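Local coordinates for type IV pilus assembly protein PilF (Thermus thermophilus HB8, PDB 5OIU) that probably hydrolyses ATP as a hexameric AAA+ motor that powers the assembly of type IV pili, at residues C[142-148]-C[268-274]; C[247-253]-C[351-355]. One frame throughout, in Å; residues are numbered along the deposited sequence.

Interaction 1. Residues C[142-148]-C[268-274]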
# COMPACT_ATOMS: atom_id res chain seq x y z
N TYR C 142 -10.31 28.86 -12.13
CA TYR C 142 -10.93 27.74 -11.44
C TYR C 142 -9.84 26.81 -10.96
O TYR C 142 -8.66 26.98 -11.29
CB TYR C 142 -11.92 27.01 -12.34
CG TYR C 142 -11.47 26.94 -13.77
CD1 TYR C 142 -10.47 26.08 -14.14
CD2 TYR C 142 -12.06 27.75 -14.74
CE1 TYR C 142 -10.04 26.00 -15.45
CE2 TYR C 142 -11.64 27.68 -16.06
CZ TYR C 142 -10.62 26.81 -16.41
OH TYR C 142 -10.18 26.73 -17.72
N GLY C 143 -10.25 25.81 -10.20
CA GLY C 143 -9.36 24.98 -9.41
C GLY C 143 -9.63 25.13 -7.92
O GLY C 143 -10.35 26.03 -7.46
N ILE C 144 -9.05 24.22 -7.16
CA ILE C 144 -9.14 24.24 -5.70
C ILE C 144 -7.79 24.67 -5.14
O ILE C 144 -6.75 24.10 -5.50
CB ILE C 144 -9.59 22.88 -5.12
CG1 ILE C 144 -9.67 22.94 -3.60
CG2 ILE C 144 -8.73 21.72 -5.63
CD1 ILE C 144 -10.77 22.05 -3.05
N PHE C 145 -7.81 25.71 -4.33
CA PHE C 145 -6.63 26.24 -3.66
C PHE C 145 -6.80 25.95 -2.18
O PHE C 145 -7.80 26.34 -1.59
CB PHE C 145 -6.49 27.73 -3.95
CG PHE C 145 -5.36 28.36 -3.25
CD1 PHE C 145 -4.16 27.70 -3.12
CD2 PHE C 145 -5.49 29.63 -2.72
CE1 PHE C 145 -3.11 28.27 -2.45
CE2 PHE C 145 -4.44 30.22 -2.05
CZ PHE C 145 -3.25 29.55 -1.93
N LEU C 146 -5.85 25.21 -1.60
CA LEU C 146 -5.98 24.72 -0.23
C LEU C 146 -5.14 25.58 0.69
O LEU C 146 -3.95 25.80 0.43
CB LEU C 146 -5.54 23.27 -0.11
CG LEU C 146 -6.39 22.21 -0.80
CD1 LEU C 146 -5.82 20.82 -0.51
CD2 LEU C 146 -7.84 22.34 -0.35
N ILE C 147 -5.76 26.09 1.75
CA ILE C 147 -5.06 26.80 2.82
C ILE C 147 -4.92 25.86 4.00
O ILE C 147 -5.92 25.31 4.48
CB ILE C 147 -5.79 28.08 3.25
CG1 ILE C 147 -6.27 28.92 2.05
CG2 ILE C 147 -4.92 28.87 4.24
CD1 ILE C 147 -5.19 29.40 1.16
N THR C 148 -3.71 25.70 4.48
CA THR C 148 -3.46 24.61 5.40
C THR C 148 -2.52 25.07 6.51
O THR C 148 -1.70 25.98 6.34
CB THR C 148 -2.90 23.38 4.63
OG1 THR C 148 -2.99 22.19 5.43
CG2 THR C 148 -1.46 23.58 4.22
N ALA C 268 -7.37 19.21 -10.55
CA ALA C 268 -8.12 20.29 -9.91
C ALA C 268 -7.28 21.17 -8.99
O ALA C 268 -7.52 22.38 -8.91
CB ALA C 268 -9.29 19.72 -9.10
N LEU C 269 -6.31 20.58 -8.29
CA LEU C 269 -5.53 21.31 -7.32
C LEU C 269 -4.64 22.32 -8.02
O LEU C 269 -3.86 21.95 -8.90
CB LEU C 269 -4.70 20.35 -6.49
CG LEU C 269 -3.87 21.02 -5.39
CD1 LEU C 269 -4.78 21.56 -4.35
CD2 LEU C 269 -2.91 20.02 -4.78
N ILE C 270 -4.77 23.60 -7.67
CA ILE C 270 -3.91 24.60 -8.27
C ILE C 270 -2.78 24.99 -7.35
O ILE C 270 -1.75 25.48 -7.83
CB ILE C 270 -4.69 25.84 -8.73
CG1 ILE C 270 -5.61 26.33 -7.62
CG2 ILE C 270 -5.54 25.52 -9.93
CD1 ILE C 270 -6.45 27.50 -8.05
N GLY C 271 -2.92 24.79 -6.05
CA GLY C 271 -1.85 25.11 -5.12
C GLY C 271 -2.26 24.81 -3.70
O GLY C 271 -3.44 24.64 -3.39
N VAL C 272 -1.24 24.75 -2.84
CA VAL C 272 -1.42 24.56 -1.40
C VAL C 272 -0.61 25.60 -0.66
O VAL C 272 0.59 25.76 -0.93
CB VAL C 272 -1.02 23.14 -0.94
CG1 VAL C 272 -1.37 22.95 0.52
CG2 VAL C 272 -1.72 22.10 -1.78
N LEU C 273 -1.25 26.31 0.25
CA LEU C 273 -0.57 27.26 1.12
C LEU C 273 -0.57 26.70 2.53
O LEU C 273 -1.64 26.43 3.08
CB LEU C 273 -1.25 28.62 1.10
CG LEU C 273 -0.53 29.54 2.07
CD1 LEU C 273 0.78 29.94 1.43
CD2 LEU C 273 -1.38 30.76 2.35
N SER C 274 0.62 26.54 3.11
CA SER C 274 0.78 26.18 4.51
C SER C 274 1.32 27.37 5.28
O SER C 274 2.22 28.07 4.80
CB SER C 274 1.75 25.01 4.68
OG SER C 274 1.63 24.49 5.98
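The Phe145 ring turns its edge to the neighbouring strand: Gly271 O lies near the ring plane, 3.2 Å from Phe145 CD1, with Val272 N also at the rim. Leu273 CB approaches obliquely, 3.7 Å from Phe145 CZ, while Ile162 of helix 155-166 adds apolar cover. Strands 143-148 and 269-274 are parallel neighbours in the central sheet of this P-loop NTPase fold, and 143-148 leads straight into the phosphate-binding loop. Phe145 CG stands anti to the backbone N (chi1 177°), which swings the ring over toward the partner strand. Replacing Phe145 by an alanine is likely to open a gap between Gly271, Leu273 and helix 155-166.

The ladder is interrupted by a beta bulge. Ile144 pairs with Leu269 and Leu146 with Val272, so 269-274 fits in one residue more. Ile144 O accepts from Ile270 N at 3.0 Å, and Leu146 N then reaches Gly271 O. Beyond the bulge the pairing tightens: Leu273 N meets Leu146 O at 2.8 Å. Glycine suits position 143, where phi is 116° and a CB would press on the carbonyl O of Tyr142 as well as on Ile270 CG2. On the face carrying Ile144, Leu146 and Val272, Leu269 CD1 packs on Leu146 CG at 4.0 Å. Thr148 spends its hydroxyl on Thr245 OG1 and Leu243 O, and its methyl CG2 rests 3.5 Å from Ser274 CB.

Interaction 2. Residues C[247-253]-C[351-355]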
# COMPACT_ATOMS: atom_id res chain seq x y z
N ASP C 247 1.87 20.73 6.70
CA ASP C 247 2.83 20.82 5.62
C ASP C 247 2.05 20.87 4.32
O ASP C 247 0.98 20.27 4.21
CB ASP C 247 3.77 19.61 5.68
CG ASP C 247 4.60 19.43 4.44
OD1 ASP C 247 5.57 20.20 4.25
OD2 ASP C 247 4.29 18.50 3.67
N ALA C 248 2.56 21.62 3.34
CA ALA C 248 1.80 21.84 2.12
C ALA C 248 1.66 20.55 1.32
O ALA C 248 0.54 20.15 0.96
CB ALA C 248 2.47 22.91 1.27
N ALA C 249 2.78 19.89 1.02
CA ALA C 249 2.73 18.64 0.27
C ALA C 249 1.79 17.65 0.93
O ALA C 249 1.04 16.93 0.26
CB ALA C 249 4.14 18.06 0.15
N GLN C 250 1.77 17.64 2.27
CA GLN C 250 0.91 16.73 3.01
C GLN C 250 -0.56 16.89 2.62
O GLN C 250 -1.32 15.92 2.68
CB GLN C 250 1.12 16.98 4.51
CG GLN C 250 0.98 15.76 5.41
CD GLN C 250 2.12 14.77 5.24
OE1 GLN C 250 3.29 15.12 5.43
NE2 GLN C 250 1.77 13.51 4.89
N ALA C 251 -0.97 18.09 2.22
CA ALA C 251 -2.37 18.27 1.84
C ALA C 251 -2.77 17.35 0.69
O ALA C 251 -3.89 16.83 0.67
CB ALA C 251 -2.61 19.74 1.49
N ILE C 252 -1.88 17.15 -0.28
CA ILE C 252 -2.16 16.24 -1.39
C ILE C 252 -2.41 14.84 -0.85
O ILE C 252 -3.40 14.18 -1.21
CB ILE C 252 -0.99 16.24 -2.39
CG1 ILE C 252 -0.79 17.61 -3.01
CG2 ILE C 252 -1.19 15.18 -3.47
CD1 ILE C 252 0.51 17.76 -3.70
N THR C 253 -1.52 14.36 0.01
CA THR C 253 -1.69 13.04 0.61
C THR C 253 -2.99 12.95 1.38
O THR C 253 -3.68 11.93 1.32
CB THR C 253 -0.50 12.73 1.52
OG1 THR C 253 0.69 12.73 0.72
CG2 THR C 253 -0.68 11.38 2.17
N ALA C 351 4.29 12.32 0.07
CA ALA C 351 4.31 13.73 0.42
C ALA C 351 5.74 14.26 0.49
O ALA C 351 6.00 15.41 0.10
CB ALA C 351 3.58 13.95 1.74
N THR C 352 6.68 13.43 0.95
CA THR C 352 8.08 13.84 1.03
C THR C 352 8.69 14.02 -0.36
O THR C 352 9.51 14.92 -0.57
CB THR C 352 8.88 12.83 1.85
OG1 THR C 352 8.55 12.97 3.24
CG2 THR C 352 10.38 13.01 1.67
N GLU C 353 8.30 13.17 -1.31
CA GLU C 353 8.83 13.28 -2.66
C GLU C 353 8.28 14.51 -3.37
O GLU C 353 9.04 15.31 -3.94
CB GLU C 353 8.52 12.00 -3.45
CG GLU C 353 9.03 10.79 -2.70
CD GLU C 353 8.83 9.48 -3.43
OE1 GLU C 353 7.71 8.92 -3.37
OE2 GLU C 353 9.81 9.01 -4.05
N ILE C 354 6.96 14.70 -3.30
CA ILE C 354 6.36 15.91 -3.84
C ILE C 354 7.06 17.13 -3.28
O ILE C 354 7.39 18.08 -4.01
CB ILE C 354 4.85 15.95 -3.55
CG1 ILE C 354 4.14 14.82 -4.28
CG2 ILE C 354 4.29 17.31 -3.93
CD1 ILE C 354 2.76 14.53 -3.76
N LYS C 355 7.36 17.10 -1.97
CA LYS C 355 7.99 18.23 -1.31
C LYS C 355 9.37 18.53 -1.90
O LYS C 355 9.72 19.69 -2.11
CB LYS C 355 8.11 17.98 0.20
CG LYS C 355 8.27 19.28 1.03
CD LYS C 355 9.08 19.06 2.29
CE LYS C 355 8.81 20.12 3.36
NZ LYS C 355 8.09 19.56 4.56
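Helices 248-253 and 351-355 cross at 134° with their axes only 8.3 Å apart, Ala249 and Ala351 bringing their CA atoms within 5.2 Å. The alanines at the crossing let the helices come this close. Ala249 CB rests against the carbonyl of Ala351, 3.2 Å from its O, and also faces Lys355 CB. In return, the Ala351 methyl sits in a shallow notch made by two polar side chains, 3.3 Å from Thr253 OG1 and 3.7 Å from Gln250 NE2. Gln250 starts out pointing away, but a bend at chi2 (70°) brings its amide back over that methyl. On the inner side Ile252 and Ile354 meet tip to tip, Ile252 CD1 lying 3.8 Å from Ile354 CG2, where branched aliphatic chains suit the buried ground near Leu335 of strand 328-336.

Asp247 uses its two carboxylate oxygens for different tasks. OD2 accepts from Gln250 N at 3.0 Å, the N-cap bond that starts the helix. OD1 forms a salt bridge with Lys355 NZ at 2.6 Å, the ammonium standing well above the carboxylate plane rather than within it. Glu333 OE1 also comes near Asp247 OD1, so the lysine probably offsets two like charges. One aspartate thus both caps its own helix and ties it to helix 351-360, the long lysine spanning the edge of a crossing whose centre is alanine and isoleucine.

How the interactions relate
Helix 248-257 connects the two contacts, lying between the strands of interaction 1 and the helix 351-360 of interaction 2; the centres of the two contacts are about 12 Å apart. Its inner side rests on the sheet, with Val272 CG1 3.6 Å from Ala251 CB and Leu269 CD2 3.7 Å from Ile252 CG1, while Ala249 and Ile252 look on to 351-355. Thr245 adds a polar link, its OG1 bonding both Thr148 OG1 and Asp247 O. The other face of the sheet carries helix 155-166, on which Phe145 and Ile147 pack; the ATP lies past the C-terminal end of 143-148, at the loop that follows it, about 7 Å from the Ile147 side chain at nearest.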